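Local coordinates for diol-dehydratase (Roseburia inulinivorans, PDB 5I2A), which dehydrates 1,2-propanediol as a B12-independent glycyl radical enzyme, probably with its radical on a glycine near the C-terminus, at residues 58-61 with 62-66; 305-308 with 309-313; 387-391 with 392-396; 658-661 with 662-665; 696-699 with 700-703. One frame throughout, in Å; residues are numbered along the deposited sequence.

Contact 1: 58-61 with 62-66; sequences EHIL and KNLPI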
loop_
_atom_site.group_PDB
_atom_site.type_symbol
_atom_site.label_atom_id
_atom_site.label_comp_id
_atom_site.label_asym_id
_atom_site.label_seq_id
_atom_site.Cartn_x
_atom_site.Cartn_y
_atom_site.Cartn_z
ATOM N N GLU A 58 -20.265 2.183 -6.740
ATOM C CA GLU A 58 -21.162 3.071 -7.459
ATOM C C GLU A 58 -21.719 2.408 -8.725
ATOM O O GLU A 58 -22.920 2.439 -8.964
ATOM C CB GLU A 58 -20.446 4.368 -7.806
ATOM C CG GLU A 58 -21.171 5.278 -8.794
ATOM C CD GLU A 58 -20.306 6.476 -9.166
ATOM O OE1 GLU A 58 -19.283 6.269 -9.832
ATOM O OE2 GLU A 58 -20.620 7.605 -8.762
ATOM N N HIS A 59 -20.848 1.787 -9.511
ATOM C CA HIS A 59 -21.266 1.192 -10.770
ATOM C C HIS A 59 -22.189 -0.000 -10.534
ATOM O O HIS A 59 -23.134 -0.213 -11.287
ATOM C CB HIS A 59 -20.060 0.756 -11.585
ATOM C CG HIS A 59 -20.379 0.429 -13.009
ATOM N ND1 HIS A 59 -20.884 1.360 -13.890
ATOM C CD2 HIS A 59 -20.231 -0.716 -13.714
ATOM C CE1 HIS A 59 -21.049 0.796 -15.073
ATOM N NE2 HIS A 59 -20.654 -0.461 -14.993
ATOM N N ILE A 60 -21.901 -0.779 -9.496
ATOM C CA ILE A 60 -22.739 -1.910 -9.146
ATOM C C ILE A 60 -24.133 -1.421 -8.721
ATOM O O ILE A 60 -25.129 -1.922 -9.207
ATOM C CB ILE A 60 -22.106 -2.771 -8.024
ATOM C CG1 ILE A 60 -20.850 -3.473 -8.524
ATOM C CG2 ILE A 60 -23.094 -3.805 -7.518
ATOM C CD1 ILE A 60 -19.887 -3.850 -7.433
ATOM N N LEU A 61 -24.211 -0.425 -7.846
ATOM C CA LEU A 61 -25.507 -0.024 -7.329
ATOM C C LEU A 61 -26.340 0.703 -8.396
ATOM O O LEU A 61 -27.563 0.674 -8.347
ATOM C CB LEU A 61 -25.356 0.848 -6.080
ATOM C CG LEU A 61 -24.816 0.152 -4.821
ATOM C CD1 LEU A 61 -24.883 1.085 -3.622
ATOM C CD2 LEU A 61 -25.544 -1.152 -4.521
ATOM N N LYS A 62 -25.681 1.337 -9.362
ATOM C CA LYS A 62 -26.404 2.009 -10.439
ATOM C C LYS A 62 -27.058 1.002 -11.377
ATOM O O LYS A 62 -28.132 1.255 -11.890
ATOM C CB LYS A 62 -25.480 2.931 -11.240
ATOM C CG LYS A 62 -25.367 4.329 -10.666
ATOM C CD LYS A 62 -24.179 5.110 -11.239
ATOM C CE LYS A 62 -24.265 5.281 -12.753
ATOM N NZ LYS A 62 -22.988 5.828 -13.320
ATOM N N ASN A 63 -26.425 -0.149 -11.576
ATOM C CA ASN A 63 -26.835 -1.049 -12.654
ATOM C C ASN A 63 -27.334 -2.431 -12.268
ATOM O O ASN A 63 -27.901 -3.129 -13.099
ATOM C CB ASN A 63 -25.673 -1.217 -13.644
ATOM C CG ASN A 63 -25.282 0.105 -14.294
ATOM O OD1 ASN A 63 -26.004 0.618 -15.134
ATOM N ND2 ASN A 63 -24.154 0.668 -13.885
ATOM N N LEU A 64 -27.111 -2.838 -11.024
ATOM C CA LEU A 64 -27.540 -4.155 -10.585
ATOM C C LEU A 64 -29.065 -4.284 -10.740
ATOM O O LEU A 64 -29.795 -3.392 -10.349
ATOM C CB LEU A 64 -27.121 -4.385 -9.139
ATOM C CG LEU A 64 -27.015 -5.811 -8.623
ATOM C CD1 LEU A 64 -25.967 -6.612 -9.411
ATOM C CD2 LEU A 64 -26.696 -5.792 -7.116
ATOM N N PRO A 65 -29.536 -5.376 -11.356
ATOM C CA PRO A 65 -30.988 -5.545 -11.484
ATOM C C PRO A 65 -31.656 -5.492 -10.113
ATOM O O PRO A 65 -31.137 -6.055 -9.142
ATOM C CB PRO A 65 -31.131 -6.924 -12.124
ATOM C CG PRO A 65 -29.842 -7.083 -12.925
ATOM C CD PRO A 65 -28.791 -6.461 -12.016
ATOM N N ILE A 66 -32.761 -4.762 -10.036
ATOM C CA ILE A 66 -33.525 -4.680 -8.810
ATOM C C ILE A 66 -34.908 -5.265 -9.059
ATOM O O ILE A 66 -35.341 -5.402 -10.209
ATOM C CB ILE A 66 -33.652 -3.236 -8.298
ATOM C CG1 ILE A 66 -34.449 -2.388 -9.294
ATOM C CG2 ILE A 66 -32.266 -2.635 -8.007
ATOM C CD1 ILE A 66 -34.870 -1.059 -8.727
HETATM O O HOH W 1 -20.961 3.908 -13.062
#
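Asn63 reaches back one helical turn to His59. Its amide turns over the preceding turn, with CG beside its own backbone N (chi1 -62°), and ND2 donates to His59 O at 2.9 Å, in the carbonyl plane on a lone pair. The same nitrogen stands 3.2 Å above one face of the His59 imidazole, offset toward the rim, with the amide and ring planes 59° apart. ND2 thus touches His59 twice, bonding its carbonyl and resting over its ring.

A water links the next pair: it lies in the plane of the imidazole, 2.7 Å from His59 ND1, and accepts from Lys62 NZ at 2.8 Å. The lysine chain runs alongside Glu58 and bends at chi3 (60°), which brings NZ to the water. With an alanine at His59, Glu39 would probably lose its NE2 partner and the water its link from Lys62 to the ring, while the Asn63 amide would lose the face it lies over.

Among backbone bonds, Ile60 O takes two donors as the helix runs out: Leu64 N at 2.8 Å and Asn63 N at 3.2 Å, the latter well above the carbonyl plane. The apolar contact is slight, Ile60 CG2 meeting Leu64 CD2 at 4.1 Å with the two chains side by side.

This is the C-terminal end of helix 49-63. Ile60, Leu61 and Leu64 pack on Ile278 of helix 262-279, His59 and Asn63 face helix 32-43, and Arg223 of helix 200-233 binds the carbonyls of Leu61 and Leu64.

Contact 2: 305-308 with 309-313; sequences GSLT and REYAQ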
loop_
_atom_site.group_PDB
_atom_site.type_symbol
_atom_site.label_atom_id
_atom_site.label_comp_id
_atom_site.label_asym_id
_atom_site.label_seq_id
_atom_site.Cartn_x
_atom_site.Cartn_y
_atom_site.Cartn_z
ATOM N N GLY A 305 -50.014 8.904 16.817
ATOM C CA GLY A 305 -51.190 8.217 16.303
ATOM C C GLY A 305 -51.109 7.793 14.849
ATOM O O GLY A 305 -52.082 7.284 14.292
ATOM N N SER A 306 -49.951 7.995 14.229
ATOM C CA SER A 306 -49.782 7.674 12.816
ATOM C C SER A 306 -49.365 6.222 12.581
ATOM O O SER A 306 -49.267 5.784 11.443
ATOM C CB SER A 306 -48.754 8.614 12.183
ATOM O OG SER A 306 -47.737 8.960 13.106
ATOM N N LEU A 307 -49.136 5.475 13.656
ATOM C CA LEU A 307 -48.673 4.098 13.545
ATOM C C LEU A 307 -49.405 3.209 14.537
ATOM O O LEU A 307 -49.552 3.578 15.686
ATOM C CB LEU A 307 -47.159 4.024 13.794
ATOM C CG LEU A 307 -46.497 2.641 13.872
ATOM C CD1 LEU A 307 -46.458 1.970 12.510
ATOM C CD2 LEU A 307 -45.091 2.747 14.453
ATOM N N THR A 308 -49.846 2.035 14.102
ATOM C CA THR A 308 -50.393 1.054 15.038
ATOM C C THR A 308 -49.364 0.004 15.421
ATOM O O THR A 308 -48.401 -0.234 14.684
ATOM C CB THR A 308 -51.613 0.323 14.455
ATOM O OG1 THR A 308 -51.227 -0.376 13.269
ATOM C CG2 THR A 308 -52.736 1.301 14.122
ATOM N N ARG A 309 -49.577 -0.635 16.565
ATOM C CA ARG A 309 -48.745 -1.759 16.961
ATOM C C ARG A 309 -48.786 -2.862 15.899
ATOM O O ARG A 309 -47.777 -3.509 15.610
ATOM C CB ARG A 309 -49.188 -2.299 18.317
ATOM C CG ARG A 309 -48.777 -1.398 19.481
ATOM C CD ARG A 309 -49.367 -1.857 20.798
ATOM N NE ARG A 309 -48.429 -2.657 21.581
ATOM C CZ ARG A 309 -48.620 -3.935 21.867
ATOM N NH1 ARG A 309 -49.711 -4.533 21.430
ATOM N NH2 ARG A 309 -47.738 -4.611 22.587
ATOM N N GLU A 310 -49.949 -3.053 15.298
ATOM C CA GLU A 310 -50.119 -4.130 14.338
ATOM C C GLU A 310 -49.273 -3.890 13.087
ATOM O O GLU A 310 -48.675 -4.820 12.549
ATOM C CB GLU A 310 -51.597 -4.299 13.948
ATOM C CG GLU A 310 -52.467 -4.972 15.004
ATOM C CD GLU A 310 -52.610 -4.127 16.254
ATOM O OE1 GLU A 310 -52.556 -4.683 17.369
ATOM O OE2 GLU A 310 -52.762 -2.901 16.114
ATOM N N TYR A 311 -49.240 -2.651 12.615
ATOM C CA TYR A 311 -48.491 -2.343 11.405
ATOM C C TYR A 311 -46.994 -2.356 11.683
ATOM O O TYR A 311 -46.203 -2.789 10.839
ATOM C CB TYR A 311 -48.900 -0.990 10.827
ATOM C CG TYR A 311 -48.288 -0.728 9.470
ATOM C CD1 TYR A 311 -48.547 -1.575 8.398
ATOM C CD2 TYR A 311 -47.452 0.360 9.259
ATOM C CE1 TYR A 311 -48.000 -1.342 7.152
ATOM C CE2 TYR A 311 -46.896 0.600 8.014
ATOM C CZ TYR A 311 -47.172 -0.256 6.971
ATOM O OH TYR A 311 -46.614 -0.031 5.744
ATOM N N ALA A 312 -46.619 -1.878 12.866
ATOM C CA ALA A 312 -45.231 -1.933 13.304
ATOM C C ALA A 312 -44.730 -3.377 13.335
ATOM O O ALA A 312 -43.629 -3.659 12.874
ATOM C CB ALA A 312 -45.070 -1.289 14.669
ATOM N N GLN A 313 -45.548 -4.284 13.867
ATOM C CA GLN A 313 -45.192 -5.695 13.929
ATOM C C GLN A 313 -45.074 -6.254 12.523
ATOM O O GLN A 313 -44.174 -7.038 12.234
ATOM C CB GLN A 313 -46.221 -6.507 14.722
ATOM C CG GLN A 313 -45.820 -7.969 14.925
ATOM C CD GLN A 313 -44.625 -8.113 15.873
ATOM O OE1 GLN A 313 -44.667 -7.669 17.021
ATOM N NE2 GLN A 313 -43.551 -8.719 15.383
#
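Thr308 stands immediately before helix 309-323 with an extended backbone, and its carbonyl O receives Ala312 N at 3.0 Å in a nearly straight bond (166°), the first full turn of the helix. Its side chain closes the same turn. OG1 sits between the backbone N and the carbonyl carbon (chi1 61°), which brings it to the first-turn amides, where it accepts from Tyr311 N at 3.1 Å; Tyr311 CB lies close by, 3.4 Å from Thr308 OG1. The threonine and tyrosine side chains cross at about a right angle.

Leu307 supplies the apolar half. With CG anti to the backbone N (chi1 174°), its isobutyl end is carried to the first turn, where the methyls find different partners: Leu307 CD1 meets the ring edge in its plane, 3.8 Å from Tyr311 CD2, while Leu307 CD2 reaches Ala312 CB at 4.0 Å. The phenol runs on to a hydrogen bond between Tyr311 OH and Gln263. Leu307 and Ala312 both continue onto Phe262 and onto Tyr298 of helix 295-303.

The arrangement is a threonine N-cap with a Leu307-Ala312 contact in the positions of a hydrophobic staple. Together with the Schellman motif that ends helix 295-303 at Gly305, it makes the tight link between two successive helices.

Contact 3: 387-391 with 392-396; sequences HGSSK and ALLMR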
loop_
_atom_site.group_PDB
_atom_site.type_symbol
_atom_site.label_atom_id
_atom_site.label_comp_id
_atom_site.label_asym_id
_atom_site.label_seq_id
_atom_site.Cartn_x
_atom_site.Cartn_y
_atom_site.Cartn_z
ATOM N N HIS A 387 -28.437 -8.802 35.820
ATOM C CA HIS A 387 -29.125 -9.000 37.093
ATOM C C HIS A 387 -30.445 -8.237 37.157
ATOM O O HIS A 387 -31.385 -8.688 37.787
ATOM C CB HIS A 387 -28.212 -8.615 38.267
ATOM C CG HIS A 387 -27.952 -7.142 38.403
ATOM N ND1 HIS A 387 -26.784 -6.547 37.971
ATOM C CD2 HIS A 387 -28.693 -6.154 38.964
ATOM C CE1 HIS A 387 -26.823 -5.254 38.248
ATOM N NE2 HIS A 387 -27.970 -4.991 38.848
ATOM N N GLY A 388 -30.535 -7.116 36.452
ATOM C CA GLY A 388 -31.772 -6.357 36.404
ATOM C C GLY A 388 -32.653 -6.597 35.187
ATOM O O GLY A 388 -33.552 -5.811 34.923
ATOM N N SER A 389 -32.412 -7.677 34.444
ATOM C CA SER A 389 -33.268 -8.002 33.295
ATOM C C SER A 389 -34.743 -8.061 33.689
ATOM O O SER A 389 -35.084 -8.620 34.716
ATOM C CB SER A 389 -32.879 -9.351 32.669
ATOM O OG SER A 389 -31.680 -9.270 31.931
ATOM N N SER A 390 -35.602 -7.478 32.865
ATOM C CA SER A 390 -37.042 -7.664 32.981
ATOM C C SER A 390 -37.414 -9.147 32.989
ATOM O O SER A 390 -37.069 -9.892 32.071
ATOM C CB SER A 390 -37.748 -6.948 31.837
ATOM O OG SER A 390 -38.998 -7.532 31.559
ATOM N N LYS A 391 -38.095 -9.581 34.042
ATOM C CA LYS A 391 -38.517 -10.968 34.140
ATOM C C LYS A 391 -39.472 -11.310 32.995
ATOM O O LYS A 391 -39.437 -12.411 32.452
ATOM C CB LYS A 391 -39.181 -11.246 35.497
ATOM C CG LYS A 391 -39.604 -12.716 35.704
ATOM C CD LYS A 391 -40.306 -12.930 37.054
ATOM C CE LYS A 391 -40.953 -14.321 37.183
ATOM N NZ LYS A 391 -39.964 -15.436 37.167
ATOM N N ALA A 392 -40.310 -10.353 32.618
ATOM C CA ALA A 392 -41.258 -10.569 31.535
ATOM C C ALA A 392 -40.536 -10.828 30.206
ATOM O O ALA A 392 -40.994 -11.629 29.399
ATOM C CB ALA A 392 -42.198 -9.378 31.399
ATOM N N LEU A 393 -39.421 -10.143 29.976
ATOM C CA LEU A 393 -38.696 -10.328 28.727
ATOM C C LEU A 393 -38.013 -11.693 28.750
ATOM O O LEU A 393 -38.030 -12.401 27.752
ATOM C CB LEU A 393 -37.674 -9.199 28.491
ATOM C CG LEU A 393 -36.980 -9.243 27.121
ATOM C CD1 LEU A 393 -37.964 -8.994 25.977
ATOM C CD2 LEU A 393 -35.802 -8.251 27.069
ATOM N N LEU A 394 -37.441 -12.067 29.893
ATOM C CA LEU A 394 -36.782 -13.369 30.023
ATOM C C LEU A 394 -37.767 -14.506 29.807
ATOM O O LEU A 394 -37.444 -15.489 29.139
ATOM C CB LEU A 394 -36.113 -13.528 31.391
ATOM C CG LEU A 394 -34.915 -12.615 31.703
ATOM C CD1 LEU A 394 -34.325 -12.955 33.059
ATOM C CD2 LEU A 394 -33.839 -12.683 30.610
ATOM N N MET A 395 -38.968 -14.379 30.373
ATOM C CA MET A 395 -39.980 -15.415 30.198
ATOM C C MET A 395 -40.458 -15.487 28.741
ATOM O O MET A 395 -40.670 -16.569 28.207
ATOM C CB MET A 395 -41.155 -15.182 31.150
ATOM C CG MET A 395 -40.789 -15.444 32.611
ATOM S SD MET A 395 -40.559 -17.215 32.972
ATOM C CE MET A 395 -42.258 -17.764 32.963
ATOM N N ARG A 396 -40.606 -14.336 28.099
ATOM C CA ARG A 396 -40.980 -14.313 26.693
ATOM C C ARG A 396 -39.895 -14.954 25.813
ATOM O O ARG A 396 -40.193 -15.634 24.832
ATOM C CB ARG A 396 -41.238 -12.879 26.243
ATOM C CG ARG A 396 -41.713 -12.765 24.833
ATOM C CD ARG A 396 -43.197 -13.094 24.724
ATOM N NE ARG A 396 -43.670 -12.927 23.356
ATOM C CZ ARG A 396 -43.702 -13.903 22.453
ATOM N NH1 ARG A 396 -43.290 -15.125 22.782
ATOM N NH2 ARG A 396 -44.153 -13.662 21.225
#
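Lys391, Ser390 and Leu394 carry this contact. Ser390 directs its hydroxyl at the start of the helix: OG lies anti to the backbone N (chi1 155°) and accepts from Leu393 N at 3.1 Å. Its carbonyl accepts too, from Leu394 N at 3.1 Å in a nearly straight bond (165°), with a weak second approach from Leu393 N. The buried hydroxyl is therefore gripped from within the helix by an amide and from outside by Tyr4 OH, near the beginning of the chain.

Ser390 is thus a classical N-cap, the turning point between strand 380-385 and helix 391-402. That helix returns to strand 409-412, parallel to the first and beside it in the sheet, in a beta-alpha-beta crossover consistent with the alpha/beta barrel of glycyl radical enzymes. Were Ser390 an alanine, the Leu393 amide would probably keep just its weak carbonyl bond in this turn and Tyr4 OH would lose this partner.

Leu394 folds back against the loop. CG is set beside its own backbone N, 3.5 Å from Ser390 O, and both methyls touch Ser389 CB, Leu394 CD1 at 3.9 Å. Its outer surroundings are Ile383 and Val385 of strand 380-385 and Arg778 of helix 766-781.

Lys391, the first residue of the helix, stretches outward and bends only at chi4. Its contribution to the turn is mainly its backbone: Lys391 O accepts from Met395 N at 2.9 Å, and Met395 CG packs against the same oxygen at 3.3 Å. The doubly bent thioether of Met395 goes on to Glu767 and Leu770 of helix 766-781.

Contact 4: 658-661 with 662-665; sequences NDID and EVDE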
loop_
_atom_site.group_PDB
_atom_site.type_symbol
_atom_site.label_atom_id
_atom_site.label_comp_id
_atom_site.label_asym_id
_atom_site.label_seq_id
_atom_site.Cartn_x
_atom_site.Cartn_y
_atom_site.Cartn_z
ATOM N N ASN A 658 -19.276 -33.381 34.208
ATOM C CA ASN A 658 -19.947 -34.049 35.311
ATOM C C ASN A 658 -19.523 -33.473 36.662
ATOM O O ASN A 658 -19.668 -34.129 37.690
ATOM C CB ASN A 658 -19.667 -35.552 35.275
ATOM C CG ASN A 658 -20.193 -36.206 34.022
ATOM O OD1 ASN A 658 -21.362 -36.559 33.946
ATOM N ND2 ASN A 658 -19.336 -36.349 33.021
ATOM N N ASP A 659 -18.970 -32.263 36.636
ATOM C CA ASP A 659 -18.588 -31.542 37.850
ATOM C C ASP A 659 -17.531 -32.326 38.643
ATOM O O ASP A 659 -17.517 -32.312 39.861
ATOM C CB ASP A 659 -19.831 -31.257 38.706
ATOM C CG ASP A 659 -19.624 -30.121 39.701
ATOM O OD1 ASP A 659 -18.574 -29.451 39.659
ATOM O OD2 ASP A 659 -20.539 -29.876 40.506
ATOM N N ILE A 660 -16.661 -33.027 37.925
ATOM C CA ILE A 660 -15.534 -33.721 38.528
ATOM C C ILE A 660 -14.287 -32.833 38.426
ATOM O O ILE A 660 -13.765 -32.626 37.338
ATOM C CB ILE A 660 -15.254 -35.071 37.839
ATOM C CG1 ILE A 660 -16.525 -35.938 37.748
ATOM C CG2 ILE A 660 -14.096 -35.804 38.538
ATOM C CD1 ILE A 660 -17.083 -36.394 39.081
ATOM N N ASP A 661 -13.815 -32.317 39.556
ATOM C CA ASP A 661 -12.739 -31.323 39.550
ATOM C C ASP A 661 -11.466 -31.773 38.852
ATOM O O ASP A 661 -10.848 -30.996 38.136
ATOM C CB ASP A 661 -12.382 -30.904 40.976
ATOM C CG ASP A 661 -13.395 -29.959 41.566
ATOM O OD1 ASP A 661 -14.206 -29.406 40.791
ATOM O OD2 ASP A 661 -13.386 -29.777 42.799
ATOM N N GLU A 662 -11.066 -33.019 39.058
ATOM C CA GLU A 662 -9.784 -33.446 38.525
ATOM C C GLU A 662 -9.786 -33.490 36.990
ATOM O O GLU A 662 -8.776 -33.191 36.366
ATOM C CB GLU A 662 -9.372 -34.805 39.088
ATOM C CG GLU A 662 -7.886 -35.048 38.835
ATOM C CD GLU A 662 -7.410 -36.409 39.266
ATOM O OE1 GLU A 662 -8.257 -37.230 39.690
ATOM O OE2 GLU A 662 -6.182 -36.646 39.176
ATOM N N VAL A 663 -10.914 -33.842 36.380
ATOM C CA VAL A 663 -11.037 -33.744 34.930
ATOM C C VAL A 663 -11.128 -32.290 34.512
ATOM O O VAL A 663 -10.414 -31.846 33.616
ATOM C CB VAL A 663 -12.281 -34.453 34.389
ATOM C CG1 VAL A 663 -12.186 -34.533 32.881
ATOM C CG2 VAL A 663 -12.409 -35.831 34.987
ATOM N N ASP A 664 -12.013 -31.552 35.171
ATOM C CA ASP A 664 -12.333 -30.200 34.742
ATOM C C ASP A 664 -11.140 -29.252 34.839
ATOM O O ASP A 664 -11.037 -28.306 34.057
ATOM C CB ASP A 664 -13.504 -29.652 35.545
ATOM C CG ASP A 664 -14.791 -30.441 35.315
ATOM O OD1 ASP A 664 -14.829 -31.263 34.372
ATOM O OD2 ASP A 664 -15.759 -30.238 36.072
ATOM N N GLU A 665 -10.232 -29.513 35.774
ATOM C CA GLU A 665 -9.077 -28.638 35.948
ATOM C C GLU A 665 -8.175 -28.768 34.722
ATOM O O GLU A 665 -7.534 -27.808 34.315
ATOM C CB GLU A 665 -8.309 -28.965 37.244
ATOM C CG GLU A 665 -7.495 -30.268 37.185
ATOM C CD GLU A 665 -6.848 -30.665 38.518
ATOM O OE1 GLU A 665 -6.871 -29.864 39.480
ATOM O OE2 GLU A 665 -6.306 -31.791 38.592
HETATM O O HOH W 2 -16.541 -33.331 35.020
#
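Ile660, at the N-cap position, has no side-chain acceptor; its own N-H is instead tied to Asp664 through a water. The water donates to Asp664 OD1 at 2.8 Å and accepts from Ile660 N at 2.9 Å and from Asn658 N at the same distance, so a carboxylate one turn into the helix ties down the loop that leads to it. Asp659, with left-handed backbone angles, turns the chain between the two amides that meet the water.

The carboxylate also lies strikingly close to a carbonyl. Asp664 CG stands 3.1 Å from Ile660 O, which is about equally far from both carboxylate oxygens. The main-chain bond from Asp664 N to that same Ile660 O, 3.0 Å long and almost straight (166°), sets this proximity, and CG placed beside the backbone N (chi1 -64°) keeps the acid folded back over the turn. The next helical bond runs from Glu665 N to Asp661 O at 2.9 Å.

The apolar share is small: Ile660 CG2 and Val663 CG2 touch at 3.9 Å, and Val663 goes on to Tyr566 of helix 558-574.

Asp659, Asp661 and Asp664 gather on one lysine, Lys743, which forms a salt bridge with each and would probably relieve the repulsion among them; Ser740 is a further partner of Asp664 OD2. Glu662 turns outward to Lys569 and Lys570. Acids collected around the start of a helix, where amide N-H groups and the helix dipole should stabilise negative charge, are characteristic of a helix N-terminus, here that of helix 661-678.

Contact 5: 696-699 with 700-703; sequences VSAN and VPLG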
loop_
_atom_site.group_PDB
_atom_site.type_symbol
_atom_site.label_atom_id
_atom_site.label_comp_id
_atom_site.label_asym_id
_atom_site.label_seq_id
_atom_site.Cartn_x
_atom_site.Cartn_y
_atom_site.Cartn_z
ATOM N N VAL A 696 -19.234 -22.902 14.951
ATOM C CA VAL A 696 -20.148 -22.797 13.810
ATOM C C VAL A 696 -20.577 -24.236 13.478
ATOM O O VAL A 696 -20.984 -24.944 14.387
ATOM C CB VAL A 696 -19.536 -22.064 12.608
ATOM C CG1 VAL A 696 -20.660 -21.524 11.704
ATOM C CG2 VAL A 696 -18.680 -20.890 13.093
ATOM N N SER A 697 -20.456 -24.706 12.235
ATOM C CA SER A 697 -20.741 -26.124 12.004
ATOM C C SER A 697 -19.454 -26.901 11.696
ATOM O O SER A 697 -19.499 -28.050 11.254
ATOM C CB SER A 697 -21.766 -26.315 10.870
ATOM O OG SER A 697 -21.245 -25.988 9.590
ATOM N N ALA A 698 -18.315 -26.278 11.971
ATOM C CA ALA A 698 -17.020 -26.784 11.515
ATOM C C ALA A 698 -16.424 -27.876 12.386
ATOM O O ALA A 698 -15.378 -28.439 12.045
ATOM C CB ALA A 698 -16.024 -25.628 11.393
ATOM N N ASN A 699 -17.076 -28.188 13.507
ATOM C CA ASN A 699 -16.590 -29.260 14.356
ATOM C C ASN A 699 -16.758 -30.607 13.642
ATOM O O ASN A 699 -16.019 -31.535 13.905
ATOM C CB ASN A 699 -17.304 -29.275 15.704
ATOM C CG ASN A 699 -18.798 -29.524 15.563
ATOM O OD1 ASN A 699 -19.486 -28.822 14.835
ATOM N ND2 ASN A 699 -19.289 -30.548 16.233
ATOM N N VAL A 700 -17.702 -30.690 12.712
ATOM C CA VAL A 700 -17.864 -31.916 11.925
ATOM C C VAL A 700 -16.717 -32.088 10.897
ATOM O O VAL A 700 -16.005 -33.076 10.967
ATOM C CB VAL A 700 -19.255 -31.944 11.249
ATOM C CG1 VAL A 700 -19.363 -33.100 10.264
ATOM C CG2 VAL A 700 -20.338 -32.006 12.334
ATOM N N PRO A 701 -16.492 -31.114 9.981
ATOM C CA PRO A 701 -15.323 -31.337 9.114
ATOM C C PRO A 701 -13.963 -31.338 9.836
ATOM O O PRO A 701 -13.072 -32.060 9.393
ATOM C CB PRO A 701 -15.393 -30.178 8.105
ATOM C CG PRO A 701 -16.241 -29.123 8.772
ATOM C CD PRO A 701 -17.257 -29.919 9.566
ATOM N N LEU A 702 -13.794 -30.582 10.919
ATOM C CA LEU A 702 -12.505 -30.625 11.611
ATOM C C LEU A 702 -12.297 -31.995 12.248
ATOM O O LEU A 702 -11.199 -32.556 12.194
ATOM C CB LEU A 702 -12.387 -29.515 12.664
ATOM C CG LEU A 702 -11.645 -28.254 12.196
ATOM C CD1 LEU A 702 -12.295 -27.638 10.954
ATOM C CD2 LEU A 702 -11.551 -27.217 13.334
ATOM N N GLY A 703 -13.357 -32.544 12.829
ATOM C CA GLY A 703 -13.295 -33.892 13.364
ATOM C C GLY A 703 -12.964 -34.943 12.304
ATOM O O GLY A 703 -12.279 -35.928 12.586
#
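The carboxamide of Asn699 is folded back over its own link to Val700: Val700 N lies over one face of the amide, 3.3 Å from Asn699 CG. This follows from CG standing between the backbone N and the carbonyl carbon (chi1 62°). The far end of the amide serves other partners, ND2 bonding to Asp832 and to Val719 O. The pyrrolidine ring of Pro701 leans on the preceding loop by its carbon atoms. Pro701 CD is 3.4 Å from Ser697 O, sitting where an N-H would have faced that carbonyl, and Pro701 CG rests 3.5 Å from Ala698 O.

Ala698 O also accepts from Leu702 N at 2.9 Å, while Leu702 CB crowds it at 3.2 Å and Leu702 CD1 reaches across to Ala698 CB at 4.3 Å. One residue on, Asn699 O receives Gly703 N at 3.0 Å, with the donor well above the carbonyl plane.

Proline in the first turn is typical of helix starts; here Ser697 O lies ahead of the helix, so no bond within it is lost. This short buried helix, 699-703, lies where Val700 meets helix 827-835 and Ser697 meets Tyr818, next to Gly817, the predicted radical site.

In the fold
All five are local contacts of single helix ends: contact 1 closes a helix, and contacts 2 to 5 open one. Contacts 2 and 3 are the nearest pair, about 24 Å between centres and about 7 Å between nearest atoms; both reach helix 362-374, through Gln313 and Arg396 among others. Contacts 1 and 2 both pack on helix 262-279, although their centres lie about 33 Å apart. Contacts 1 and 4 lie on opposite sides of the chain centre, about 57 Å apart centre to centre. Contact 5 is the innermost, about 12 Å from the chain centre, and touches Tyr818, next to the predicted radical glycine; the centres of contacts 4 and 5 are about 25 Å apart.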